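PDB 4F1V: putative alkaline phosphatase from Pseudomonas fluorescens, which binds phosphate with high affinity in the periplasm and probably hands it to an ABC transporter for import. Local coordinates for residues V20-A23 with G24-Q27; S76-Q79 with P80-K84; R154-N157 with A158-A162. All blocks are in the same frame, centred on the assembly; numbering follows the deposited sequence. Where two conformers were deposited one is given.

Contact 1: residues V20-A23 with G24-Q27; sequences VLTA and GFAQ
T22 and F25 are the ends of a type II beta turn closed by one backbone hydrogen bond, F25 N to T22 O at 3.2 Å (N-H...O angle 159°). G24 takes the third position with positive phi, where a CB would run into A23 O. A water 2.9 Å from T22 O and 2.8 Å from F25 O bridges the carbonyls of the two end residues. F25 CG, anti to the carbonyl carbon (chi1 -81°), puts the ring beside L21 CB and the T22 side chain: L21 CB meets F25 CB at 3.8 Å, and L21 CD1 reaches the carbonyl of A26. T22 points the same way as the ring, with OG1 4.0 Å from F25 CE1. A23 O stands at the ring's edge, in its plane, 3.8 Å from F25 CD1. A serine in place of F25 would probably leave L21 and T22 without the apolar surface they rest on and open a gap toward W59 and F314. The loop runs from helix 12-15 to strand 29-30; the F25 ring meets W59 and, with L21 and T22, packs against F314 of helix 305-318, while G24 and A26 bond through their backbones to I3, just before strand 5-7.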
loop_
_atom_site.group_PDB
_atom_site.type_symbol
_atom_site.label_atom_id
_atom_site.label_comp_id
_atom_site.label_asym_id
_atom_site.label_seq_id
_atom_site.Cartn_x
_atom_site.Cartn_y
_atom_site.Cartn_z
ATOM N N VAL A 20 -1.180 10.764 -15.119
ATOM C CA VAL A 20 -0.232 9.958 -14.336
ATOM C C VAL A 20 0.142 8.667 -15.101
ATOM O O VAL A 20 1.329 8.346 -15.197
ATOM C CB VAL A 20 -0.828 9.683 -12.947
ATOM C CG1 VAL A 20 -0.099 8.555 -12.196
ATOM C CG2 VAL A 20 -0.878 10.939 -12.118
ATOM N N LEU A 21 -0.854 7.946 -15.610
ATOM C CA LEU A 21 -0.616 6.872 -16.553
ATOM C C LEU A 21 -0.490 7.512 -17.953
ATOM O O LEU A 21 -1.252 8.412 -18.287
ATOM C CB LEU A 21 -1.685 5.830 -16.544
ATOM C CG LEU A 21 -2.016 5.220 -15.161
ATOM C CD1 LEU A 21 -3.125 4.222 -15.299
ATOM C CD2 LEU A 21 -0.778 4.614 -14.531
ATOM N N THR A 22 0.449 7.023 -18.752
ATOM C CA THR A 22 0.808 7.593 -20.027
ATOM C C THR A 22 0.057 6.933 -21.199
ATOM O O THR A 22 -0.887 6.176 -21.006
ATOM C CB THR A 22 2.349 7.548 -20.135
ATOM O OG1 THR A 22 2.802 6.239 -19.858
ATOM C CG2 THR A 22 3.022 8.453 -19.126
ATOM N N ALA A 23 0.482 7.254 -22.429
ATOM C CA ALA A 23 -0.248 6.836 -23.610
ATOM C C ALA A 23 -0.373 5.329 -23.666
ATOM O O ALA A 23 0.532 4.577 -23.393
ATOM C CB ALA A 23 0.449 7.324 -24.879
ATOM N N GLY A 24 -1.585 4.894 -24.090
ATOM C CA GLY A 24 -1.857 3.484 -24.261
ATOM C C GLY A 24 -2.395 2.813 -23.040
ATOM O O GLY A 24 -2.844 1.663 -23.144
ATOM N N PHE A 25 -2.357 3.441 -21.852
ATOM C CA PHE A 25 -2.831 2.846 -20.611
ATOM C C PHE A 25 -4.307 3.103 -20.457
ATOM O O PHE A 25 -4.785 4.238 -20.447
ATOM C CB PHE A 25 -2.094 3.415 -19.390
ATOM C CG PHE A 25 -0.750 2.802 -19.117
ATOM C CD1 PHE A 25 0.319 2.935 -20.010
ATOM C CD2 PHE A 25 -0.501 2.146 -17.934
ATOM C CE1 PHE A 25 1.549 2.412 -19.729
ATOM C CE2 PHE A 25 0.712 1.582 -17.651
ATOM C CZ PHE A 25 1.764 1.704 -18.543
ATOM N N ALA A 26 -5.056 2.037 -20.282
ATOM C CA ALA A 26 -6.463 2.107 -19.868
ATOM C C ALA A 26 -6.554 2.655 -18.435
ATOM O O ALA A 26 -5.593 2.619 -17.653
ATOM C CB ALA A 26 -7.072 0.726 -19.911
ATOM N N GLN A 27 -7.707 3.179 -18.078
ATOM C CA GLN A 27 -7.857 3.743 -16.741
ATOM C C GLN A 27 -7.738 2.572 -15.729
ATOM O O GLN A 27 -8.264 1.485 -15.855
ATOM C CB GLN A 27 -9.187 4.459 -16.639
ATOM C CG GLN A 27 -9.352 5.725 -17.499
ATOM C CD GLN A 27 -8.187 6.719 -17.243
ATOM O OE1 GLN A 27 -8.060 7.280 -16.119
ATOM N NE2 GLN A 27 -7.382 6.993 -18.248
HETATM O O HOH W 1 -3.537 6.732 -19.994
#

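Contact 2: residues S76-Q79 with P80-K84; sequences SAKQ and PTWGK
K78 O accepts from W82 N at 2.8 Å, in the short helix 79-82 that follows helix 68-77, and T81 N adds a weak bond to the same oxygen. G83 N follows with a bond to Q79 O at 2.9 Å; G83 has positive phi, leaves the helix and turns the chain toward strand 85-94. P80, in the first turn of the short helix, has no N-H to give, and its CD packs 3.8 Å from S76 O.

The K78 side chain is carried over one face of the W82 indole. CG lies anti to the carbonyl carbon (chi1 -56°), and a bend at chi2 (-55°) lays the methylenes along the benzene ring, with CD 3.8 Å from the six-membered centroid in a CH-pi contact. K78 CE passes beyond the rim, 3.7 Å from W82 CH2; the two side chains lie side by side, pointing the same way. Q79, extended beyond CG, runs beside K84, and its NE2 comes 3.7 Å from K84 CG. Bends at chi3 and chi4 bring K84 NZ round to a water that also accepts from Q79 NE2. A second water bonds to A77 O and T81 OG1 and weakly to K78 O, bridging the two helices where the chain kinks.

W82 also touches N43, R369 and P370, so the aliphatic part of K78 meets an indole already packed against the fold. The pairing is thus mainly apolar and dispersive, a CH-pi contact of methylenes on a ring face. Q79 NE2 and K84 NZ, by contrast, meet through their shared water, with S263 O as a second partner of the amine.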
loop_
_atom_site.group_PDB
_atom_site.type_symbol
_atom_site.label_atom_id
_atom_site.label_comp_id
_atom_site.label_asym_id
_atom_site.label_seq_id
_atom_site.Cartn_x
_atom_site.Cartn_y
_atom_site.Cartn_z
ATOM N N SER A 76 8.167 -20.526 -12.428
ATOM C CA SER A 76 8.154 -21.814 -13.120
ATOM C C SER A 76 7.122 -21.892 -14.236
ATOM O O SER A 76 7.402 -22.489 -15.305
ATOM C CB SER A 76 7.901 -22.932 -12.102
ATOM O OG SER A 76 6.623 -22.892 -11.492
ATOM N N ALA A 77 5.937 -21.299 -14.053
ATOM C CA ALA A 77 4.874 -21.436 -15.041
ATOM C C ALA A 77 4.891 -20.424 -16.172
ATOM O O ALA A 77 4.521 -20.743 -17.283
ATOM C CB ALA A 77 3.520 -21.308 -14.372
ATOM N N LYS A 78 5.270 -19.164 -15.860
ATOM C CA LYS A 78 5.121 -18.025 -16.788
ATOM C C LYS A 78 6.441 -17.469 -17.250
ATOM O O LYS A 78 6.541 -17.082 -18.455
ATOM C CB LYS A 78 4.246 -16.917 -16.134
ATOM C CG LYS A 78 2.889 -17.385 -15.674
ATOM C CD LYS A 78 2.058 -18.048 -16.751
ATOM C CE LYS A 78 0.597 -18.169 -16.327
ATOM N NZ LYS A 78 -0.212 -18.906 -17.347
ATOM N N GLN A 79 7.435 -17.301 -16.386
ATOM C CA GLN A 79 8.669 -16.646 -16.764
ATOM C C GLN A 79 9.296 -17.253 -18.017
ATOM O O GLN A 79 9.836 -16.460 -18.818
ATOM C CB GLN A 79 9.610 -16.647 -15.564
ATOM C CG GLN A 79 10.962 -16.020 -15.842
ATOM C CD GLN A 79 11.810 -15.991 -14.589
ATOM O OE1 GLN A 79 11.343 -15.700 -13.487
ATOM N NE2 GLN A 79 13.125 -16.223 -14.777
ATOM N N PRO A 80 9.318 -18.540 -18.269
ATOM C CA PRO A 80 10.013 -19.025 -19.508
ATOM C C PRO A 80 9.501 -18.426 -20.783
ATOM O O PRO A 80 10.236 -18.287 -21.748
ATOM C CB PRO A 80 9.846 -20.546 -19.439
ATOM C CG PRO A 80 9.681 -20.837 -17.960
ATOM C CD PRO A 80 8.876 -19.643 -17.430
ATOM N N THR A 81 8.161 -18.172 -20.858
ATOM C CA THR A 81 7.552 -17.614 -22.076
ATOM C C THR A 81 7.198 -16.140 -21.987
ATOM O O THR A 81 7.088 -15.505 -23.066
ATOM C CB THR A 81 6.271 -18.419 -22.501
ATOM O OG1 THR A 81 5.402 -18.474 -21.377
ATOM C CG2 THR A 81 6.681 -19.856 -22.983
ATOM N N TRP A 82 7.052 -15.584 -20.776
ATOM C CA TRP A 82 6.623 -14.209 -20.604
ATOM C C TRP A 82 7.728 -13.283 -20.066
ATOM O O TRP A 82 7.551 -12.072 -20.109
ATOM C CB TRP A 82 5.381 -14.138 -19.645
ATOM C CG TRP A 82 4.152 -14.718 -20.228
ATOM C CD1 TRP A 82 4.001 -15.268 -21.487
ATOM C CD2 TRP A 82 2.893 -14.876 -19.549
ATOM N NE1 TRP A 82 2.691 -15.704 -21.638
ATOM C CE2 TRP A 82 2.002 -15.509 -20.476
ATOM C CE3 TRP A 82 2.437 -14.548 -18.256
ATOM C CZ2 TRP A 82 0.702 -15.774 -20.153
ATOM C CZ3 TRP A 82 1.126 -14.808 -17.936
ATOM C CH2 TRP A 82 0.268 -15.443 -18.845
ATOM N N GLY A 83 8.825 -13.863 -19.598
ATOM C CA GLY A 83 9.894 -13.060 -19.006
ATOM C C GLY A 83 9.722 -12.895 -17.490
ATOM O O GLY A 83 8.688 -13.261 -16.899
ATOM N N LYS A 84 10.768 -12.370 -16.865
ATOM C CA LYS A 84 10.720 -12.052 -15.435
ATOM C C LYS A 84 9.636 -11.009 -15.114
ATOM O O LYS A 84 9.500 -10.023 -15.836
ATOM C CB LYS A 84 12.103 -11.480 -15.008
ATOM C CG LYS A 84 13.158 -12.552 -14.864
ATOM C CD LYS A 84 14.567 -12.001 -14.592
ATOM C CE LYS A 84 14.719 -11.298 -13.286
ATOM N NZ LYS A 84 14.271 -12.036 -12.106
HETATM O O HOH W 2 6.170 -20.287 -19.536
HETATM O O HOH W 3 15.286 -14.780 -12.849
#

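Contact 3: residues R154-N157 with A158-A162; sequences RFLN and AKCNA
K159 CG sits over one face of the F155 ring, offset toward its rim, 3.9 Å from the centroid in a CH-pi contact. F155 CG is anti to its own N (chi1 -178°), which swings the phenyl along the helix toward K159; the two side chains cross at a slant. One residue on, L156 CD2 touches C160 SG at 3.6 Å. Backbone bonds run beneath both pairs: K159 N to F155 O, weak, and C160 N to L156 O at 2.9 Å. Beside them A158 N gives to R154 O at 3.1 Å. K159 N approaches L156 O from the same face as C160 N, but from high above the carbonyl plane, at 3.3 Å. This oxygen, shared by two N-H groups, lies at the C-terminal end of helix 147-159, after which C160 leaves helical geometry as the centre of an inverse gamma turn. The C160-C115 disulfide ties that end to helix 111-119, and K159 O accepts from Q112 of the same helix. F155 also rests on V111 and L114, with Y283 edge-to-face against its ring. Farther out, N157 ND2 bonds to F167 O, R154 pairs with E150 in a salt bridge, and K159 NZ holds a sulfate ion, probably from the crystallisation liquor.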
loop_
_atom_site.group_PDB
_atom_site.type_symbol
_atom_site.label_atom_id
_atom_site.label_comp_id
_atom_site.label_asym_id
_atom_site.label_seq_id
_atom_site.Cartn_x
_atom_site.Cartn_y
_atom_site.Cartn_z
ATOM N N ARG A 154 1.614 -5.129 9.711
ATOM C CA ARG A 154 3.063 -5.055 9.988
ATOM C C ARG A 154 3.323 -4.231 11.233
ATOM O O ARG A 154 4.187 -4.560 12.074
ATOM C CB ARG A 154 3.826 -4.500 8.777
ATOM C CG ARG A 154 3.907 -5.520 7.619
ATOM C CD ARG A 154 4.796 -4.984 6.474
ATOM N NE ARG A 154 4.786 -5.795 5.296
ATOM C CZ ARG A 154 5.281 -7.034 5.185
ATOM N NH1 ARG A 154 6.010 -7.540 6.152
ATOM N NH2 ARG A 154 5.101 -7.686 4.021
ATOM N N PHE A 155 2.621 -3.085 11.359
ATOM C CA PHE A 155 2.850 -2.167 12.492
ATOM C C PHE A 155 2.368 -2.838 13.792
ATOM O O PHE A 155 3.063 -2.872 14.818
ATOM C CB PHE A 155 2.145 -0.833 12.248
ATOM C CG PHE A 155 2.387 0.145 13.362
ATOM C CD1 PHE A 155 3.590 0.837 13.410
ATOM C CD2 PHE A 155 1.474 0.421 14.364
ATOM C CE1 PHE A 155 3.868 1.763 14.402
ATOM C CE2 PHE A 155 1.735 1.336 15.385
ATOM C CZ PHE A 155 2.929 2.002 15.391
ATOM N N LEU A 156 1.147 -3.411 13.775
ATOM C CA LEU A 156 0.617 -4.067 14.964
ATOM C C LEU A 156 1.529 -5.240 15.381
ATOM O O LEU A 156 1.791 -5.454 16.573
ATOM C CB LEU A 156 -0.804 -4.556 14.716
ATOM C CG LEU A 156 -1.833 -3.491 14.330
ATOM C CD1 LEU A 156 -3.175 -4.178 14.089
ATOM C CD2 LEU A 156 -1.955 -2.380 15.372
ATOM N N ASN A 157 2.019 -6.009 14.394
ATOM C CA ASN A 157 2.896 -7.133 14.666
ATOM C C ASN A 157 4.182 -6.645 15.388
ATOM O O ASN A 157 4.697 -7.314 16.276
ATOM C CB ASN A 157 3.204 -7.863 13.352
ATOM C CG ASN A 157 4.294 -8.882 13.492
ATOM O OD1 ASN A 157 5.464 -8.608 13.206
ATOM N ND2 ASN A 157 3.937 -10.097 13.911
ATOM N N ALA A 158 4.683 -5.490 14.975
ATOM C CA ALA A 158 5.920 -4.973 15.504
ATOM C C ALA A 158 5.787 -4.309 16.893
ATOM O O ALA A 158 6.755 -4.253 17.634
ATOM C CB ALA A 158 6.518 -3.952 14.556
ATOM N N LYS A 159 4.563 -3.827 17.250
ATOM C CA LYS A 159 4.386 -2.955 18.397
ATOM C C LYS A 159 3.522 -3.477 19.498
ATOM O O LYS A 159 3.565 -3.048 20.650
ATOM C CB LYS A 159 3.826 -1.572 17.929
ATOM C CG LYS A 159 4.797 -0.784 17.049
ATOM C CD LYS A 159 6.042 -0.295 17.740
ATOM C CE LYS A 159 6.940 0.468 16.856
ATOM N NZ LYS A 159 8.056 1.076 17.638
ATOM N N CYS A 160 2.591 -4.382 19.173
ATOM C CA CYS A 160 1.501 -4.775 20.096
ATOM C C CYS A 160 1.915 -6.030 20.862
ATOM O O CYS A 160 1.461 -7.142 20.581
ATOM C CB CYS A 160 0.223 -4.970 19.362
ATOM S SG CYS A 160 -0.359 -3.538 18.436
ATOM N N ASN A 161 2.814 -5.848 21.851
ATOM C CA ASN A 161 3.383 -6.981 22.620
ATOM C C ASN A 161 2.676 -7.304 23.908
ATOM O O ASN A 161 3.097 -8.190 24.638
ATOM C CB ASN A 161 4.844 -6.672 22.908
ATOM C CG ASN A 161 5.001 -5.545 23.930
ATOM O OD1 ASN A 161 4.246 -4.567 23.960
ATOM N ND2 ASN A 161 5.890 -5.750 24.836
ATOM N N ALA A 162 1.608 -6.579 24.239
ATOM C CA ALA A 162 1.028 -6.615 25.550
ATOM C C ALA A 162 -0.488 -6.950 25.476
ATOM O O ALA A 162 -1.240 -6.618 26.391
ATOM C CB ALA A 162 1.249 -5.327 26.329
#

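Overall arrangement
The three contacts follow one another along the chain without touching, each a local turn or helix end. Contacts 1 and 2, with centres about 25 Å apart, lie at the surface and adjoin elements of the five-stranded sheet: contact 1 leads into strand 29-30 at one border, contact 2 into strand 85-94 at the other. Contact 3 is partly buried, ends the helix whose first residues, G147 and T148, help line the phosphate pocket, and lies across the chain's centre from contact 1, about 38 Å between centres. Lysine methylenes cover an aromatic face in contacts 2 and 3, whereas a backbone turn dominates contact 1. Water bridges serve the two surface contacts; a disulfide secures the third.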